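ParA (Salmonella enterica subsp. enterica serovar Newport str. SL317, PDB 3EZF) is a plasmid partition protein with an AAA-type P-loop domain and a winged helix-turn-helix, and probably represses transcription of its own operon when bound to ADP. Local coordinates at residues 102-107 against 393-398. Sequence-based numbering, arbitrary orientation.
Sequences PKYRDI and DRIEFV
The phenol oxygen OH of Tyr104 is bonded by two residues of helix 378-400: it donates a hydrogen bond to OE2 of Glu396, 2.8 Å away, and is hydrogen-bonded to the guanidinium of Arg399. The place of OE2 is less sure than the rest, because the model sets it too close to the ring, so the bond length carries little weight. The Glu396 carboxylate, tilted 71° from the plane of the Tyr104 ring, comes up to the hydroxyl end of the ring edge, though exactly where OE2 sits there is doubtful. The two side chains approach from opposite directions and bridge a wide gap, with the CA atoms of Tyr104 and Glu396 10.3 Å apart. On the tyrosine side, CG stands anti to the backbone N (chi1 -170°), which directs the ring at the helix. The glutamate bends at CB-CG (chi2 -48°), and this brings its carboxylate round to the phenol. Its other oxygen, OE1, is hydrogen-bonded to His108 NE2, and the His108 ring also stacks on Tyr104; the carboxylate thus probably has a partner at each oxygen, the OE1 bond to His108 being the sounder. Beside this polar group, CG2 of Ile395 makes a loose van der Waals contact, 4.1 Å from Tyr104 OH. Phe250, on strand 250-254, meets the Tyr104 ring edge-to-face, and Leu147 and Asp249 touch it as well. Within the loop, Asp106 OD1 accepts the backbone N-H of Lys103 at 2.9 Å, while Asp106 N bonds Lys103 O. The contact joins the loop between helix 89-98 and strand 112-116 to the C-terminal helix 378-400, where the winged helix-turn-helix region passes into the P-loop NTPase fold.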
ATOM      1  N   PRO A 102      37.520  -2.837 -17.991  1.00 60.99           N
ATOM      2  CA  PRO A 102      36.581  -3.906 -17.626  1.00 58.27           C
ATOM      3  C   PRO A 102      35.204  -3.458 -17.144  1.00 56.72           C
ATOM      4  O   PRO A 102      35.083  -2.506 -16.366  1.00 60.96           O
ATOM      5  CB  PRO A 102      37.350  -4.693 -16.560  1.00 56.61           C
ATOM      6  CG  PRO A 102      38.217  -3.650 -15.933  1.00 58.19           C
ATOM      7  CD  PRO A 102      38.720  -2.886 -17.139  1.00 59.42           C
ATOM      8  N   LYS A 103      34.172  -4.151 -17.626  1.00 55.01           N
ATOM      9  CA  LYS A 103      32.775  -3.887 -17.243  1.00 50.56           C
ATOM     10  C   LYS A 103      32.456  -4.698 -15.994  1.00 49.15           C
ATOM     11  O   LYS A 103      33.179  -5.629 -15.643  1.00 49.30           O
ATOM     12  CB  LYS A 103      31.804  -4.333 -18.341  1.00 40.77           C
ATOM     13  CG  LYS A 103      31.902  -3.575 -19.629  1.00 41.88           C
ATOM     14  CD  LYS A 103      31.349  -4.403 -20.785  1.00 40.91           C
ATOM     15  CE  LYS A 103      31.540  -3.707 -22.138  1.00 38.94           C
ATOM     16  NZ  LYS A 103      30.794  -2.420 -22.260  1.00 43.24           N
ATOM     17  N   TYR A 104      31.351  -4.366 -15.343  1.00 50.13           N
ATOM     18  CA  TYR A 104      30.956  -5.073 -14.138  1.00 49.83           C
ATOM     19  C   TYR A 104      30.788  -6.575 -14.377  1.00 49.84           C
ATOM     20  O   TYR A 104      31.048  -7.396 -13.491  1.00 49.84           O
ATOM     21  CB  TYR A 104      29.667  -4.476 -13.582  1.00 47.62           C
ATOM     22  CG  TYR A 104      29.339  -5.011 -12.217  1.00 52.77           C
ATOM     23  CD1 TYR A 104      28.624  -6.202 -12.069  1.00 51.07           C
ATOM     24  CD2 TYR A 104      29.776  -4.349 -11.064  1.00 50.99           C
ATOM     25  CE1 TYR A 104      28.355  -6.726 -10.813  1.00 51.34           C
ATOM     26  CE2 TYR A 104      29.513  -4.864  -9.802  1.00 51.85           C
ATOM     27  CZ  TYR A 104      28.799  -6.053  -9.680  1.00 51.88           C
ATOM     28  OH  TYR A 104      28.549  -6.584  -8.431  1.00 51.79           O
ATOM     29  N   ARG A 105      30.371  -6.932 -15.582  1.00 49.28           N
ATOM     30  CA  ARG A 105      30.177  -8.336 -15.927  1.00 49.10           C
ATOM     31  C   ARG A 105      31.511  -9.062 -16.182  1.00 50.95           C
ATOM     32  O   ARG A 105      31.530 -10.232 -16.542  1.00 47.74           O
ATOM     33  CB  ARG A 105      29.300  -8.445 -17.176  1.00 45.45           C
ATOM     34  CG  ARG A 105      30.042  -8.125 -18.436  1.00 39.60           C
ATOM     35  CD  ARG A 105      29.118  -7.948 -19.606  1.00 43.58           C
ATOM     36  NE  ARG A 105      28.352  -6.710 -19.508  1.00 48.26           N
ATOM     37  CZ  ARG A 105      27.622  -6.220 -20.502  1.00 47.88           C
ATOM     38  NH1 ARG A 105      27.576  -6.876 -21.648  1.00 47.10           N
ATOM     39  NH2 ARG A 105      26.941  -5.089 -20.356  1.00 48.59           N
ATOM     40  N   ASP A 106      32.628  -8.366 -16.011  1.00 54.77           N
ATOM     41  CA  ASP A 106      33.934  -8.980 -16.231  1.00 54.63           C
ATOM     42  C   ASP A 106      34.626  -9.302 -14.900  1.00 57.19           C
ATOM     43  O   ASP A 106      35.631 -10.013 -14.860  1.00 56.95           O
ATOM     44  CB  ASP A 106      34.821  -8.046 -17.064  1.00 55.54           C
ATOM     45  CG  ASP A 106      34.330  -7.889 -18.494  1.00 56.40           C
ATOM     46  OD1 ASP A 106      34.094  -6.745 -18.930  1.00 55.35           O
ATOM     47  OD2 ASP A 106      34.183  -8.912 -19.192  1.00 61.12           O
ATOM     48  N   ILE A 107      34.078  -8.782 -13.811  1.00 58.09           N
ATOM     49  CA  ILE A 107      34.653  -9.002 -12.496  1.00 57.97           C
ATOM     50  C   ILE A 107      33.859 -10.022 -11.711  1.00 60.95           C
ATOM     51  O   ILE A 107      34.429 -10.916 -11.081  1.00 64.47           O
ATOM     52  CB  ILE A 107      34.670  -7.691 -11.676  1.00 55.33           C
ATOM     53  CG1 ILE A 107      35.757  -6.763 -12.193  1.00 47.89           C
ATOM     54  CG2 ILE A 107      34.857  -7.997 -10.199  1.00 56.74           C
ATOM     55  CD1 ILE A 107      35.657  -6.498 -13.656  1.00 55.51           C
ATOM     56  N   ASP A 393      28.816   0.811  -3.528  1.00 59.60           N
ATOM     57  CA  ASP A 393      30.080   0.447  -2.900  1.00 59.75           C
ATOM     58  C   ASP A 393      29.912  -0.619  -1.819  1.00 60.83           C
ATOM     59  O   ASP A 393      30.788  -1.470  -1.646  1.00 59.86           O
ATOM     60  CB  ASP A 393      30.769   1.698  -2.346  1.00 58.88           C
ATOM     61  CG  ASP A 393      31.137   2.676  -3.442  1.00 62.04           C
ATOM     62  OD1 ASP A 393      31.904   2.284  -4.353  1.00 61.08           O
ATOM     63  OD2 ASP A 393      30.652   3.828  -3.399  1.00 66.59           O
ATOM     64  N   ARG A 394      28.790  -0.585  -1.099  1.00 65.37           N
ATOM     65  CA  ARG A 394      28.527  -1.588  -0.062  1.00 66.05           C
ATOM     66  C   ARG A 394      28.511  -2.965  -0.695  1.00 66.97           C
ATOM     67  O   ARG A 394      29.140  -3.900  -0.185  1.00 66.98           O
ATOM     68  CB  ARG A 394      27.177  -1.358   0.596  1.00 68.18           C
ATOM     69  CG  ARG A 394      27.223  -0.571   1.869  1.00 74.92           C
ATOM     70  CD  ARG A 394      28.066  -1.257   2.936  1.00 80.29           C
ATOM     71  NE  ARG A 394      27.901  -0.604   4.233  1.00 85.07           N
ATOM     72  CZ  ARG A 394      27.975   0.713   4.430  1.00 87.60           C
ATOM     73  NH1 ARG A 394      28.217   1.546   3.417  1.00 86.25           N
ATOM     74  NH2 ARG A 394      27.790   1.201   5.645  1.00 89.00           N
ATOM     75  N   ILE A 395      27.774  -3.085  -1.801  1.00 64.31           N
ATOM     76  CA  ILE A 395      27.683  -4.346  -2.519  1.00 61.83           C
ATOM     77  C   ILE A 395      29.079  -4.840  -2.835  1.00 62.68           C
ATOM     78  O   ILE A 395      29.426  -5.959  -2.468  1.00 63.13           O
ATOM     79  CB  ILE A 395      26.903  -4.214  -3.854  1.00 63.97           C
ATOM     80  CG1 ILE A 395      25.402  -4.242  -3.600  1.00 60.09           C
ATOM     81  CG2 ILE A 395      27.241  -5.372  -4.784  1.00 64.44           C
ATOM     82  CD1 ILE A 395      24.899  -3.051  -2.882  1.00 63.65           C
ATOM     83  N   GLU A 396      29.883  -4.002  -3.501  1.00 63.75           N
ATOM     84  CA  GLU A 396      31.248  -4.386  -3.871  1.00 62.18           C
ATOM     85  C   GLU A 396      32.072  -4.831  -2.669  1.00 60.12           C
ATOM     86  O   GLU A 396      32.783  -5.836  -2.735  1.00 55.65           O
ATOM     87  CB  GLU A 396      31.949  -3.248  -4.617  1.00 59.02           C
ATOM     88  CG  GLU A 396      31.299  -2.928  -5.962  1.00 63.07           C
ATOM     89  CD  GLU A 396      31.039  -4.170  -6.802  1.00 65.51           C
ATOM     90  OE1 GLU A 396      32.010  -4.772  -7.305  1.00 67.96           O
ATOM     91  OE2 GLU A 396      29.857  -4.550  -6.951  1.00 65.10           O
ATOM     92  N   PHE A 397      31.952  -4.096  -1.566  1.00 60.93           N
ATOM     93  CA  PHE A 397      32.669  -4.440  -0.349  1.00 61.57           C
ATOM     94  C   PHE A 397      32.216  -5.811   0.091  1.00 61.70           C
ATOM     95  O   PHE A 397      32.997  -6.765   0.140  1.00 62.73           O
ATOM     96  CB  PHE A 397      32.350  -3.445   0.765  1.00 63.76           C
ATOM     97  CG  PHE A 397      32.826  -3.893   2.131  1.00 66.91           C
ATOM     98  CD1 PHE A 397      34.180  -4.027   2.400  1.00 66.54           C
ATOM     99  CD2 PHE A 397      31.913  -4.193   3.141  1.00 69.81           C
ATOM    100  CE1 PHE A 397      34.616  -4.455   3.644  1.00 68.36           C
ATOM    101  CE2 PHE A 397      32.339  -4.620   4.388  1.00 69.15           C
ATOM    102  CZ  PHE A 397      33.691  -4.751   4.642  1.00 69.98           C
ATOM    103  N   VAL A 398      30.930  -5.884   0.412  1.00 61.00           N
ATOM    104  CA  VAL A 398      30.299  -7.104   0.873  1.00 63.71           C
ATOM    105  C   VAL A 398      30.519  -8.278  -0.077  1.00 67.34           C
ATOM    106  O   VAL A 398      30.726  -9.412   0.354  1.00 67.07           O
ATOM    107  CB  VAL A 398      28.807  -6.866   1.046  1.00 63.66           C
ATOM    108  CG1 VAL A 398      28.158  -8.086   1.661  1.00 62.43           C
ATOM    109  CG2 VAL A 398      28.590  -5.625   1.911  1.00 62.69           C
TER